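Local structure of NADP-dependent glyceraldehyde-3-phosphate dehydrogenase (Bacillus halodurans, 3PRL) at residues E86-I91 / S105-V110; A278-S283 / I440-E445; L414-F419 / L433-V438. The protein probably catalyses the NADP-dependent, non-phosphorylating oxidation of glyceraldehyde 3-phosphate. All coordinates share one frame; numbering follows the deposited sequence.

Interaction 1 joins two helices well apart from the other two contacts: its centre is about 25 Å from that of interaction 2 and about 30 Å from that of interaction 3, and it touches neither. Interactions 2 and 3 are neighbours, with centres about 12 Å apart, and touch directly: N441 N in the loop of interaction 2 lies 2.9 Å from I418 O on strand 415-419 of interaction 3, a probable hydrogen bond. Both also meet the second subunit. Interaction 3 comes nearest the chemistry: the side chain of L414 is about 7 Å from that of E259, the predicted active-site residue, and about 10 Å from G240, which binds NADP(+).

Interaction 1 of 3, residues E86-I91 / S105-V110; sequences ERKEII and SAIGEV
K88 and I91 face I107 and V110 where two consecutive helices, 88-98 and 103-124, pack together in the helical part of the aldehyde dehydrogenase fold. No hydrogen bond crosses between the two segments; the contact is made mainly by methyl groups and the hydrocarbon part of a lysine.

The apolar part has two centres. In the first, CG2 of I107 is the touching branch: with CG1 beside the backbone N (chi1 -54°), CG2 is turned toward helix 88-98, where it meets K88 CD at 3.8 Å. CB and CG of the lysine pass it at almost the same separation, and the two side chains cross obliquely. The same methyl group also approaches the backbone, 3.7 Å from K88 O. In the second centre, V110 CG2 sits 3.7 Å from I91 CG2, the valine and isoleucine meeting at about a right angle. This is the buried side of the contact. L84 of helix 70-86 touches both I91 and V110 there, and I95 adds to the packing against V110.

The ionic part lies within 86-91, toward the surface. The K88 chain folds back near its end, with chi3 -73° and chi4 83°, and brings its ammonium group to the oxygen edge of the E89 carboxylate, nearly in its plane; E89 is itself bent at chi2. Of this ion pair, E89 OE2 comes within 4.2 Å of I107 CG2. R87, at the N-cap position, starts the helix, with its carbonyl O accepting from I91 N, and its guanidinium group pairs with D204. In the salt bridge, K88 NZ approaches E89 OE2 on its syn lone pair at 2.7 Å, while the second bond, to OE1, is weak.

Interaction 2 of 3, residues A278-S283 / I440-E445; sequences ASQIVS and INAKTE
The side-chain amide of Q280 is held between A442 and K443, its oxygen having A442 CB on one side of the amide plane and CG and CD of K443 on the other. Helix 274-286 thereby meets the loop that follows strand 437-440 in the alpha/beta catalytic domain of the aldehyde dehydrogenase fold.

The Q280 oxygen accepts K443 N, with 2.8 Å from N to OE1 and an N-H...O angle of 150°. The donor is tilted only 18° from the carbonyl plane. A442 CA also approaches this oxygen, at 3.2 Å. The bend at chi2 of Q280 brings OE1 to the backbone N of K443, and Q280 CG also comes within 4.0 Å of A442 CA.

One helical turn further on, S283 meets the other end of K443. The lysine CG stands between backbone N and carbonyl carbon (chi1 63°); from there the chain runs extended past Q280, with K443 CB 3.6 Å from Q280 O, and carries the ammonium group to the serine. At the end of the preceding strand, I440 O accepts from ND2 of N482 of the second subunit. N441 points its ND2 to T420 O, while T444 OG1 bonds to D264. K443 thus meets the same helix at backbone and tip: its NZ donates to S283 OG, though the modelled 2.5 Å is shorter than usual and doubtful as an exact length.

Interaction 3 of 3, residues L414-F419 / L433-V438; sequences LQASIF and LEVGTV
L414 O accepts from G436 and T437, and A416 N donates to T437 O, at the start of strand 437-440, the second strand of a beta-alpha-beta unit, in parallel register: Q415 lies beside T437 and A416 beside V438. G436 N donates to L414 O at 2.9 Å, from above the carbonyl plane (39° out of it), and T437 N adds a weak bond to the same oxygen. A416 N to T437 O is weak as well.

Side chains fill both faces of this pair. On the face of A416 and V438, I418 CD1 and L433 CD1 meet tip to tip at 3.3 Å, closer than usual for two methyl groups. A416 CB lies 4.0 Å from the same L433 CD1, and I418 CG1 lies 3.8 Å from V438 CG1, the two side chains set at a slant. On the other face, Q415 and T437 lie side by side and point the same way: with CG beside its backbone N (chi1 -76°) and the chain extended beyond, Q415 keeps CG, CD and NE2 each about 3.7 Å from T437 CB. T437 OG1 is buried here without a polar partner.

The second shell fixes the amide of Q415, whose NE2 donates to E445 O and whose OE1 takes a weak bond from H439 NE2, while D264 receives its backbone N. A leucine in its place would probably leave E445 O without its donor and deprive H439 of that weak partner. An inverse gamma turn centred on E434 leads into V435.

Helix 423-431 joins the two strands and packs A426 and I429 on I418. Strand 264-268 flanks 415-419 in the same sheet, and T437 and V438 pair in parallel with a strand of the second subunit, so the sheet continues across the interface.

Interaction 1 of 3, residues E86-I91 / S105-V110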
# COMPACT_ATOMS: atom_id res chain seq x y z
N GLU D 86 -0.15 -11.85 -32.41
CA GLU D 86 -0.60 -12.33 -33.71
C GLU D 86 0.41 -12.03 -34.83
O GLU D 86 0.62 -12.86 -35.72
CB GLU D 86 -1.97 -11.71 -34.03
CG GLU D 86 -2.57 -12.11 -35.36
CD GLU D 86 -3.99 -11.60 -35.56
OE1 GLU D 86 -4.81 -11.72 -34.62
OE2 GLU D 86 -4.28 -11.08 -36.66
N ARG D 87 1.01 -10.84 -34.80
CA ARG D 87 1.97 -10.43 -35.83
C ARG D 87 3.43 -10.63 -35.40
O ARG D 87 4.33 -9.91 -35.85
CB ARG D 87 1.70 -8.99 -36.29
CG ARG D 87 0.32 -8.83 -36.93
CD ARG D 87 -0.15 -7.39 -36.99
NE ARG D 87 -1.56 -7.31 -37.40
CZ ARG D 87 -2.24 -6.19 -37.59
NH1 ARG D 87 -1.66 -5.01 -37.43
NH2 ARG D 87 -3.52 -6.25 -37.96
N LYS D 88 3.63 -11.61 -34.51
CA LYS D 88 4.96 -12.04 -34.06
C LYS D 88 5.98 -12.00 -35.20
O LYS D 88 7.01 -11.34 -35.11
CB LYS D 88 4.90 -13.49 -33.55
CG LYS D 88 4.94 -13.67 -32.05
CD LYS D 88 5.37 -15.10 -31.64
CE LYS D 88 4.30 -16.16 -31.89
NZ LYS D 88 4.26 -16.65 -33.31
N GLU D 89 5.64 -12.71 -36.27
CA GLU D 89 6.56 -13.07 -37.33
C GLU D 89 6.81 -11.93 -38.29
O GLU D 89 7.92 -11.76 -38.77
CB GLU D 89 6.01 -14.29 -38.09
CG GLU D 89 6.34 -15.64 -37.45
CD GLU D 89 5.58 -15.91 -36.15
OE1 GLU D 89 4.35 -15.73 -36.11
OE2 GLU D 89 6.23 -16.32 -35.16
N ILE D 90 5.76 -11.16 -38.58
CA ILE D 90 5.84 -10.03 -39.50
C ILE D 90 6.66 -8.91 -38.85
O ILE D 90 7.65 -8.45 -39.41
CB ILE D 90 4.43 -9.51 -39.86
CG1 ILE D 90 3.64 -10.59 -40.62
CG2 ILE D 90 4.53 -8.17 -40.63
CD1 ILE D 90 2.13 -10.37 -40.68
N ILE D 91 6.24 -8.49 -37.67
CA ILE D 91 6.92 -7.42 -36.95
C ILE D 91 8.33 -7.87 -36.60
O ILE D 91 9.30 -7.19 -36.95
CB ILE D 91 6.09 -6.99 -35.71
CG1 ILE D 91 4.69 -6.57 -36.15
CG2 ILE D 91 6.76 -5.84 -34.95
CD1 ILE D 91 3.81 -6.08 -35.03
N SER D 105 15.46 -13.54 -31.35
CA SER D 105 15.46 -12.49 -30.34
C SER D 105 14.58 -11.29 -30.73
O SER D 105 14.03 -10.64 -29.85
CB SER D 105 16.89 -12.02 -30.02
OG SER D 105 16.86 -11.05 -28.98
N ALA D 106 14.47 -11.02 -32.03
CA ALA D 106 13.62 -9.93 -32.55
C ALA D 106 12.13 -10.25 -32.47
O ALA D 106 11.32 -9.38 -32.14
CB ALA D 106 14.00 -9.59 -33.97
N ILE D 107 11.79 -11.51 -32.76
CA ILE D 107 10.42 -11.99 -32.56
C ILE D 107 10.12 -12.00 -31.07
O ILE D 107 9.01 -11.71 -30.68
CB ILE D 107 10.19 -13.42 -33.10
CG1 ILE D 107 10.59 -13.52 -34.57
CG2 ILE D 107 8.73 -13.84 -32.92
CD1 ILE D 107 11.03 -14.92 -34.98
N GLY D 108 11.13 -12.36 -30.27
CA GLY D 108 11.05 -12.41 -28.82
C GLY D 108 10.74 -11.04 -28.24
O GLY D 108 10.04 -10.93 -27.23
N GLU D 109 11.26 -10.00 -28.90
CA GLU D 109 10.99 -8.63 -28.52
C GLU D 109 9.51 -8.29 -28.64
O GLU D 109 8.96 -7.64 -27.75
CB GLU D 109 11.81 -7.65 -29.37
CG GLU D 109 11.42 -6.19 -29.12
CD GLU D 109 12.37 -5.18 -29.72
OE1 GLU D 109 13.33 -5.58 -30.43
OE2 GLU D 109 12.14 -3.99 -29.48
N VAL D 110 8.89 -8.72 -29.74
CA VAL D 110 7.44 -8.54 -29.93
C VAL D 110 6.62 -9.33 -28.89
O VAL D 110 5.65 -8.79 -28.35
CB VAL D 110 6.97 -8.91 -31.38
CG1 VAL D 110 5.56 -8.40 -31.64
CG2 VAL D 110 7.94 -8.37 -32.45

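Interaction 2 of 3, residues A278-S283 / I440-E445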
# COMPACT_ATOMS: atom_id res chain seq x y z
N ALA D 278 31.12 -17.16 -15.39
CA ALA D 278 31.59 -17.05 -16.78
C ALA D 278 30.42 -17.04 -17.77
O ALA D 278 30.40 -16.28 -18.74
CB ALA D 278 32.59 -18.17 -17.12
N SER D 279 29.44 -17.91 -17.52
CA SER D 279 28.27 -18.02 -18.37
C SER D 279 27.35 -16.79 -18.26
O SER D 279 26.92 -16.26 -19.28
CB SER D 279 27.51 -19.31 -18.07
OG SER D 279 26.49 -19.49 -19.03
N GLN D 280 27.08 -16.32 -17.05
CA GLN D 280 26.28 -15.09 -16.87
C GLN D 280 26.98 -13.90 -17.52
O GLN D 280 26.35 -13.12 -18.25
CB GLN D 280 26.00 -14.82 -15.37
CG GLN D 280 24.97 -15.77 -14.69
CD GLN D 280 23.54 -15.62 -15.24
OE1 GLN D 280 22.83 -14.67 -14.93
NE2 GLN D 280 23.10 -16.59 -16.04
N ILE D 281 28.28 -13.77 -17.28
CA ILE D 281 29.09 -12.69 -17.87
C ILE D 281 28.98 -12.62 -19.39
O ILE D 281 28.62 -11.58 -19.93
CB ILE D 281 30.57 -12.73 -17.38
CG1 ILE D 281 30.66 -12.31 -15.92
CG2 ILE D 281 31.46 -11.80 -18.19
CD1 ILE D 281 29.70 -11.22 -15.55
N VAL D 282 29.26 -13.73 -20.08
CA VAL D 282 29.21 -13.76 -21.54
C VAL D 282 27.80 -13.54 -22.10
O VAL D 282 27.61 -12.72 -23.00
CB VAL D 282 29.85 -15.04 -22.11
CG1 VAL D 282 29.59 -15.16 -23.61
CG2 VAL D 282 31.34 -15.05 -21.83
N SER D 283 26.82 -14.28 -21.59
CA SER D 283 25.41 -14.09 -21.98
C SER D 283 24.96 -12.61 -21.95
O SER D 283 24.30 -12.13 -22.87
CB SER D 283 24.48 -14.93 -21.11
OG SER D 283 23.12 -14.59 -21.31
N ILE D 440 22.70 -10.31 -7.46
CA ILE D 440 23.53 -11.33 -6.81
C ILE D 440 23.59 -12.65 -7.59
O ILE D 440 22.58 -13.37 -7.73
CB ILE D 440 23.12 -11.59 -5.33
CG1 ILE D 440 22.94 -10.27 -4.56
CG2 ILE D 440 24.12 -12.53 -4.62
CD1 ILE D 440 24.13 -9.33 -4.60
N ASN D 441 24.79 -12.97 -8.09
CA ASN D 441 25.06 -14.24 -8.76
C ASN D 441 24.28 -14.44 -10.05
O ASN D 441 23.91 -15.55 -10.39
CB ASN D 441 24.81 -15.43 -7.82
CG ASN D 441 26.02 -15.78 -7.00
OD1 ASN D 441 27.16 -15.72 -7.48
ND2 ASN D 441 25.79 -16.15 -5.75
N ALA D 442 24.03 -13.34 -10.74
CA ALA D 442 23.33 -13.36 -12.02
C ALA D 442 23.71 -12.10 -12.77
O ALA D 442 24.26 -11.16 -12.17
CB ALA D 442 21.83 -13.40 -11.81
N LYS D 443 23.42 -12.08 -14.07
CA LYS D 443 23.82 -10.98 -14.93
C LYS D 443 22.95 -9.75 -14.65
O LYS D 443 21.96 -9.85 -13.91
CB LYS D 443 23.74 -11.38 -16.41
CG LYS D 443 22.33 -11.74 -16.92
CD LYS D 443 22.41 -12.53 -18.23
CE LYS D 443 21.06 -12.69 -18.91
NZ LYS D 443 21.09 -13.73 -20.03
N THR D 444 23.32 -8.61 -15.23
CA THR D 444 22.46 -7.43 -15.15
C THR D 444 21.42 -7.52 -16.26
O THR D 444 21.69 -8.01 -17.34
CB THR D 444 23.23 -6.08 -15.21
OG1 THR D 444 24.02 -6.03 -16.40
CG2 THR D 444 24.15 -5.92 -14.02
N GLU D 445 20.21 -7.04 -15.97
CA GLU D 445 19.15 -7.00 -16.98
C GLU D 445 18.08 -6.05 -16.50
O GLU D 445 17.93 -5.81 -15.30
CB GLU D 445 18.54 -8.39 -17.24
CG GLU D 445 17.59 -8.84 -16.14
CD GLU D 445 17.23 -10.31 -16.22
OE1 GLU D 445 16.89 -10.79 -17.34
OE2 GLU D 445 17.29 -10.97 -15.15

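Interaction 3 of 3, residues L414-F419 / L433-V438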
# COMPACT_ATOMS: atom_id res chain seq x y z
N LEU D 414 24.08 2.44 -13.71
CA LEU D 414 22.85 1.75 -14.09
C LEU D 414 22.61 0.50 -13.20
O LEU D 414 21.75 0.50 -12.30
CB LEU D 414 22.88 1.45 -15.60
CG LEU D 414 21.66 0.96 -16.40
CD1 LEU D 414 20.34 1.56 -15.89
CD2 LEU D 414 21.84 1.30 -17.87
N GLN D 415 23.42 -0.54 -13.43
CA GLN D 415 23.27 -1.80 -12.74
C GLN D 415 24.64 -2.43 -12.45
O GLN D 415 25.65 -1.90 -12.87
CB GLN D 415 22.38 -2.74 -13.57
CG GLN D 415 20.88 -2.40 -13.51
CD GLN D 415 19.98 -3.59 -13.83
OE1 GLN D 415 20.46 -4.71 -13.99
NE2 GLN D 415 18.66 -3.36 -13.88
N ALA D 416 24.66 -3.54 -11.71
CA ALA D 416 25.91 -4.27 -11.41
C ALA D 416 25.66 -5.70 -10.97
O ALA D 416 24.56 -6.03 -10.49
CB ALA D 416 26.72 -3.53 -10.33
N SER D 417 26.68 -6.55 -11.12
CA SER D 417 26.66 -7.92 -10.61
C SER D 417 27.75 -8.18 -9.56
O SER D 417 28.88 -7.71 -9.73
CB SER D 417 26.86 -8.90 -11.77
OG SER D 417 25.94 -8.70 -12.83
N ILE D 418 27.41 -8.90 -8.48
CA ILE D 418 28.42 -9.45 -7.55
C ILE D 418 28.36 -10.98 -7.60
O ILE D 418 27.27 -11.57 -7.54
CB ILE D 418 28.23 -8.99 -6.06
CG1 ILE D 418 27.71 -7.54 -5.94
CG2 ILE D 418 29.52 -9.21 -5.23
CD1 ILE D 418 28.64 -6.48 -6.51
N PHE D 419 29.53 -11.61 -7.72
CA PHE D 419 29.64 -13.06 -7.78
C PHE D 419 30.44 -13.64 -6.60
O PHE D 419 31.61 -13.29 -6.38
CB PHE D 419 30.23 -13.48 -9.12
CG PHE D 419 29.32 -13.22 -10.29
CD1 PHE D 419 28.37 -14.17 -10.68
CD2 PHE D 419 29.42 -12.04 -11.02
CE1 PHE D 419 27.53 -13.94 -11.78
CE2 PHE D 419 28.58 -11.79 -12.12
CZ PHE D 419 27.63 -12.75 -12.49
N LEU D 433 27.64 0.24 -3.78
CA LEU D 433 27.68 0.47 -5.22
C LEU D 433 26.64 1.50 -5.64
O LEU D 433 25.46 1.33 -5.36
CB LEU D 433 27.49 -0.84 -6.00
CG LEU D 433 28.49 -1.98 -5.77
CD1 LEU D 433 28.04 -3.20 -6.55
CD2 LEU D 433 29.93 -1.58 -6.13
N GLU D 434 27.09 2.54 -6.34
CA GLU D 434 26.22 3.64 -6.80
C GLU D 434 25.44 3.30 -8.09
O GLU D 434 25.71 3.84 -9.16
CB GLU D 434 27.05 4.92 -6.97
CG GLU D 434 27.80 5.34 -5.71
CD GLU D 434 28.83 6.46 -5.91
OE1 GLU D 434 29.17 6.84 -7.06
OE2 GLU D 434 29.34 6.95 -4.89
N VAL D 435 24.47 2.41 -7.96
CA VAL D 435 23.69 1.93 -9.10
C VAL D 435 22.25 1.80 -8.66
O VAL D 435 21.95 1.83 -7.47
CB VAL D 435 24.21 0.57 -9.65
CG1 VAL D 435 25.70 0.66 -9.97
CG2 VAL D 435 23.93 -0.56 -8.65
N GLY D 436 21.35 1.68 -9.63
CA GLY D 436 19.95 1.43 -9.35
C GLY D 436 19.71 0.04 -8.83
O GLY D 436 19.04 -0.14 -7.80
N THR D 437 20.29 -0.95 -9.52
CA THR D 437 20.06 -2.35 -9.18
C THR D 437 21.34 -3.16 -9.05
O THR D 437 22.22 -3.04 -9.89
CB THR D 437 19.16 -3.02 -10.24
OG1 THR D 437 18.00 -2.20 -10.43
CG2 THR D 437 18.73 -4.46 -9.82
N VAL D 438 21.43 -3.98 -8.01
CA VAL D 438 22.51 -4.95 -7.85
C VAL D 438 21.94 -6.35 -8.03
O VAL D 438 20.92 -6.69 -7.41
CB VAL D 438 23.17 -4.84 -6.46
CG1 VAL D 438 24.26 -5.91 -6.29
CG2 VAL D 438 23.75 -3.43 -6.24